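Local coordinates for protein putative thioesterase (Novosphingobium aromaticivorans, PDB 3CJY) that is a double-hotdog protein that probably hydrolyses acyl-CoA thioesters and binds a calcium ion, at residues 190-193 / 194-198; 175-178 / 179-182. One frame throughout, in Å; residues are numbered along the deposited sequence.

Interaction 2 comes first along the chain and interaction 1 follows it. They lie on two consecutive helices, 178-185 and 188-196, in the C-terminal hotdog domain of an acyl-CoA thioesterase family. Residues 175-182 lead from a loop into the first helix; residues 190-198 run out of the last turns of the second. Their centres are about 24 Å apart, and their nearest atoms about 12 Å, so they do not touch. Interaction 2 is buried, its centre about 8 Å from the centre of the chain, against about 18 Å for the centre of the partly buried interaction 1. One is the first turn of helix 178-185, the other the C-terminal end of helix 188-196.

Interaction 1: 190-193 / 194-198; sequences IALG and RATGC
Ile190 O accepts from Arg194 N at 3.1 Å, and the same i to i+4 pattern continues from Ala191 O to Ala195 N, Leu192 O to Thr196 N and Gly193 O to Gly197 N. This is the C-terminal end of helix 188-196, finished by an ST turn, in the C-terminal hotdog domain. Gly197 leaves helical geometry with a positive phi of 101°. A CB at these backbone angles would collide with Thr196 O.

Thr196 carries the polar end of the contact. Its chi1 of 61° sets OG1 between the backbone N and the carbonyl carbon, and OG1 donates to Leu192 O at 3.0 Å. Leu192 O also takes Thr196 N at 2.9 Å, so two donors of one residue grip this oxygen. The hydroxyl comes in tilted from the carbonyl plane, while the amide arrives almost in line with the C=O bond. OG1 in turn accepts from Cys198 N at 3.2 Å, which makes the ST turn.

The methyl CG2 of Thr196 meets Leu192 CD1 at 3.7 Å, the two side chains meeting at a slant. An alanine here is likely to leave Cys198 N without this acceptor, Leu192 O with one donor fewer and Leu192 CD1 without its methyl neighbour. Leu192 also packs on Ile226 of strand 220-230, as do Ala191 and Ala195. Thr196 packs on Trp118 of the second subunit, so the helix end faces the partner chain.

Arg194 runs out extended from CG to NE, and its NH2 forms a salt bridge with Glu153. At its base, CG lies 3.4 Å from Ile190 O. At the exit of the helix, Gly193 CA makes a CH...O contact with Cys198 O at 3.1 Å.

Interaction 2: 175-178 / 179-182; sequences PLDA and ASLA
Asp177 OD1 accepts from Ser180 N at 3.0 Å, the N-cap bond that opens helix 178-185. The bond is nearly straight, at 166°. With chi1 at 61°, CG of Asp177 sits between its own backbone N and carbonyl carbon, which turns the carboxylate to the first turn of the helix. There the carboxylate is probably stabilised by the positive end of the helix dipole. The backbone adds Leu181 N to Asp177 O and Ala182 N to Ala178 O, both 2.9 Å.

Ser180 binds back to the loop. Its OG donates to Pro175 O at 2.9 Å, tying the helix to the residues before the cap, and has a weak second bond with Arg170 NH1. Leu176 is the centre of an inverse gamma turn, in which Asp177 N makes a weak bond to Pro175 O.

The tight part is this cap and first turn, where Leu181 CG also lies 3.3 Å from Asp177 O. Leu176 CD2 makes a looser touch, 4.3 Å from Ser180 CB. Both leucines are buried, as are Ala179 and Ala182. The solvent side is at Pro175, whose ring stays well clear of residues 179-182. Asp177 itself is only partly buried.

Around the contact, Ala179 and Ala182 pack on helix 37-52. Ala178 and Ala182 meet strand 203-211, and both leucines rest on Leu248 of strand 247-256.

Interaction 1: 190-193 / 194-198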
ATOM      1  N   ILE A 190      14.350   0.375  -9.213  1.00 14.82           N
ATOM      2  CA  ILE A 190      15.685   0.964  -9.338  1.00 15.02           C
ATOM      3  C   ILE A 190      16.291   1.085  -7.941  1.00 14.92           C
ATOM      4  O   ILE A 190      17.447   0.753  -7.726  1.00 15.19           O
ATOM      5  CB  ILE A 190      15.630   2.343 -10.057  1.00 16.44           C
ATOM      6  CG1 ILE A 190      15.226   2.135 -11.533  1.00 18.71           C
ATOM      7  CG2 ILE A 190      16.955   3.052  -9.942  1.00 18.21           C
ATOM      8  CD1 ILE A 190      14.951   3.410 -12.254  1.00 21.86           C
ATOM      9  N   ALA A 191      15.460   1.436  -6.974  1.00 12.76           N
ATOM     10  CA  ALA A 191      15.926   1.554  -5.595  1.00 12.66           C
ATOM     11  C   ALA A 191      16.333   0.161  -5.082  1.00 12.18           C
ATOM     12  O   ALA A 191      17.317   0.016  -4.339  1.00 14.86           O
ATOM     13  CB  ALA A 191      14.831   2.116  -4.693  1.00 12.72           C
ATOM     14  N   LEU A 192      15.631  -0.864  -5.538  1.00 14.60           N
ATOM     15  CA  LEU A 192      15.961  -2.245  -5.102  1.00 14.01           C
ATOM     16  C   LEU A 192      17.329  -2.638  -5.648  1.00 15.24           C
ATOM     17  O   LEU A 192      18.169  -3.196  -4.940  1.00 15.05           O
ATOM     18  CB  LEU A 192      14.878  -3.214  -5.524  1.00 14.10           C
ATOM     19  CG  LEU A 192      15.162  -4.666  -5.189  1.00 14.52           C
ATOM     20  CD1 LEU A 192      15.414  -4.857  -3.670  1.00 15.77           C
ATOM     21  CD2 LEU A 192      14.050  -5.581  -5.758  1.00 18.98           C
ATOM     22  N   GLY A 193      17.565  -2.323  -6.921  1.00 15.39           N
ATOM     23  CA  GLY A 193      18.833  -2.658  -7.577  1.00 15.84           C
ATOM     24  C   GLY A 193      19.976  -1.983  -6.863  1.00 16.44           C
ATOM     25  O   GLY A 193      21.037  -2.541  -6.688  1.00 17.98           O
ATOM     26  N   ARG A 194      19.736  -0.775  -6.386  1.00 16.23           N
ATOM     27  CA  ARG A 194      20.783  -0.078  -5.641  1.00 16.84           C
ATOM     28  C   ARG A 194      21.046  -0.673  -4.244  1.00 17.34           C
ATOM     29  O   ARG A 194      22.171  -0.722  -3.777  1.00 17.18           O
ATOM     30  CB  ARG A 194      20.481   1.398  -5.470  1.00 17.66           C
ATOM     31  CG  ARG A 194      20.442   2.103  -6.814  1.00 20.90           C
ATOM     32  CD  ARG A 194      20.737   3.562  -6.672  1.00 25.45           C
ATOM     33  NE  ARG A 194      20.814   4.182  -7.996  1.00 29.32           N
ATOM     34  CZ  ARG A 194      20.994   5.481  -8.198  1.00 28.04           C
ATOM     35  NH1 ARG A 194      21.139   6.296  -7.162  1.00 24.94           N
ATOM     36  NH2 ARG A 194      21.048   5.947  -9.436  1.00 27.89           N
ATOM     37  N   ALA A 195      19.972  -1.078  -3.581  1.00 17.00           N
ATOM     38  CA  ALA A 195      20.040  -1.569  -2.216  1.00 17.63           C
ATOM     39  C   ALA A 195      20.709  -2.927  -2.222  1.00 18.84           C
ATOM     40  O   ALA A 195      21.471  -3.242  -1.317  1.00 18.57           O
ATOM     41  CB  ALA A 195      18.655  -1.669  -1.603  1.00 17.90           C
ATOM     42  N   THR A 196      20.450  -3.715  -3.257  1.00 19.65           N
ATOM     43  CA  THR A 196      21.031  -5.068  -3.300  1.00 23.45           C
ATOM     44  C   THR A 196      22.383  -5.110  -3.994  1.00 26.96           C
ATOM     45  O   THR A 196      23.251  -5.926  -3.645  1.00 28.48           O
ATOM     46  CB  THR A 196      20.120  -6.074  -3.994  1.00 22.48           C
ATOM     47  OG1 THR A 196      19.903  -5.657  -5.330  1.00 21.87           O
ATOM     48  CG2 THR A 196      18.830  -6.186  -3.299  1.00 22.43           C
ATOM     49  N   GLY A 197      22.562  -4.236  -4.971  1.00 30.64           N
ATOM     50  CA  GLY A 197      23.810  -4.203  -5.763  1.00 33.81           C
ATOM     51  C   GLY A 197      23.569  -4.887  -7.094  1.00 36.54           C
ATOM     52  O   GLY A 197      24.488  -5.076  -7.895  1.00 38.35           O
ATOM     53  N   CYS A 198      22.309  -5.237  -7.339  1.00 39.54           N
ATOM     54  CA  CYS A 198      21.924  -5.965  -8.566  1.00 41.65           C
ATOM     55  C   CYS A 198      20.982  -5.206  -9.478  1.00 42.59           C
ATOM     56  O   CYS A 198      19.785  -5.105  -9.213  1.00 42.96           O
ATOM     57  CB  CYS A 198      21.259  -7.295  -8.198  1.00 41.91           C
ATOM     58  SG  CYS A 198      22.147  -8.203  -6.904  1.00 46.19           S
TER

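Interaction 2: 175-178 / 179-182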
ATOM      1  N   PRO A 175       2.039  17.980 -16.494  1.00 16.26           N
ATOM      2  CA  PRO A 175       1.980  18.283 -15.066  1.00 15.29           C
ATOM      3  C   PRO A 175       2.150  17.037 -14.209  1.00 15.85           C
ATOM      4  O   PRO A 175       2.047  15.899 -14.683  1.00 16.17           O
ATOM      5  CB  PRO A 175       0.568  18.789 -14.861  1.00 15.27           C
ATOM      6  CG  PRO A 175      -0.201  18.106 -15.865  1.00 18.10           C
ATOM      7  CD  PRO A 175       0.695  17.987 -17.104  1.00 16.52           C
ATOM      8  N   LEU A 176       2.430  17.298 -12.945  1.00 15.52           N
ATOM      9  CA  LEU A 176       2.609  16.276 -11.921  1.00 15.73           C
ATOM     10  C   LEU A 176       1.230  15.859 -11.414  1.00 15.65           C
ATOM     11  O   LEU A 176       0.832  16.091 -10.294  1.00 14.79           O
ATOM     12  CB  LEU A 176       3.506  16.759 -10.819  1.00 15.43           C
ATOM     13  CG  LEU A 176       4.961  16.818 -11.254  1.00 15.61           C
ATOM     14  CD1 LEU A 176       5.725  17.572 -10.161  1.00 13.36           C
ATOM     15  CD2 LEU A 176       5.556  15.452 -11.487  1.00 15.93           C
ATOM     16  N   ASP A 177       0.478  15.305 -12.344  1.00 16.20           N
ATOM     17  CA  ASP A 177      -0.854  14.785 -12.077  1.00 17.12           C
ATOM     18  C   ASP A 177      -0.812  13.340 -11.564  1.00 16.80           C
ATOM     19  O   ASP A 177       0.271  12.760 -11.377  1.00 15.60           O
ATOM     20  CB  ASP A 177      -1.781  14.924 -13.301  1.00 18.02           C
ATOM     21  CG  ASP A 177      -1.297  14.153 -14.524  1.00 20.56           C
ATOM     22  OD1 ASP A 177      -0.304  13.392 -14.468  1.00 21.13           O
ATOM     23  OD2 ASP A 177      -1.904  14.342 -15.587  1.00 24.88           O
ATOM     24  N   ALA A 178      -1.992  12.727 -11.394  1.00 16.58           N
ATOM     25  CA  ALA A 178      -2.089  11.382 -10.825  1.00 16.45           C
ATOM     26  C   ALA A 178      -1.300  10.351 -11.676  1.00 15.82           C
ATOM     27  O   ALA A 178      -0.574   9.490 -11.125  1.00 15.47           O
ATOM     28  CB  ALA A 178      -3.516  10.996 -10.666  1.00 16.93           C
ATOM     29  N   ALA A 179      -1.392  10.522 -12.992  1.00 16.06           N
ATOM     30  CA  ALA A 179      -0.713   9.624 -13.951  1.00 15.58           C
ATOM     31  C   ALA A 179       0.799   9.718 -13.769  1.00 15.07           C
ATOM     32  O   ALA A 179       1.501   8.697 -13.596  1.00 15.58           O
ATOM     33  CB  ALA A 179      -1.095   9.931 -15.371  1.00 15.65           C
ATOM     34  N   SER A 180       1.301  10.939 -13.733  1.00 14.70           N
ATOM     35  CA  SER A 180       2.732  11.164 -13.551  1.00 14.77           C
ATOM     36  C   SER A 180       3.218  10.604 -12.230  1.00 14.73           C
ATOM     37  O   SER A 180       4.248   9.988 -12.159  1.00 15.82           O
ATOM     38  CB  SER A 180       3.106  12.662 -13.647  1.00 16.11           C
ATOM     39  OG  SER A 180       2.898  13.118 -14.977  1.00 17.84           O
ATOM     40  N   LEU A 181       2.468  10.855 -11.164  1.00 14.30           N
ATOM     41  CA  LEU A 181       2.842  10.365  -9.819  1.00 13.98           C
ATOM     42  C   LEU A 181       2.855   8.797  -9.767  1.00 14.90           C
ATOM     43  O   LEU A 181       3.760   8.181  -9.235  1.00 14.87           O
ATOM     44  CB  LEU A 181       1.903  10.990  -8.777  1.00 14.68           C
ATOM     45  CG  LEU A 181       2.011  12.517  -8.607  1.00 16.17           C
ATOM     46  CD1 LEU A 181       0.860  13.049  -7.772  1.00 18.34           C
ATOM     47  CD2 LEU A 181       3.406  12.902  -8.047  1.00 16.28           C
ATOM     48  N   ALA A 182       1.857   8.173 -10.404  1.00 14.17           N
ATOM     49  CA  ALA A 182       1.791   6.732 -10.443  1.00 14.71           C
ATOM     50  C   ALA A 182       3.046   6.200 -11.148  1.00 14.57           C
ATOM     51  O   ALA A 182       3.622   5.213 -10.751  1.00 13.97           O
ATOM     52  CB  ALA A 182       0.515   6.251 -11.171  1.00 13.11           C
TER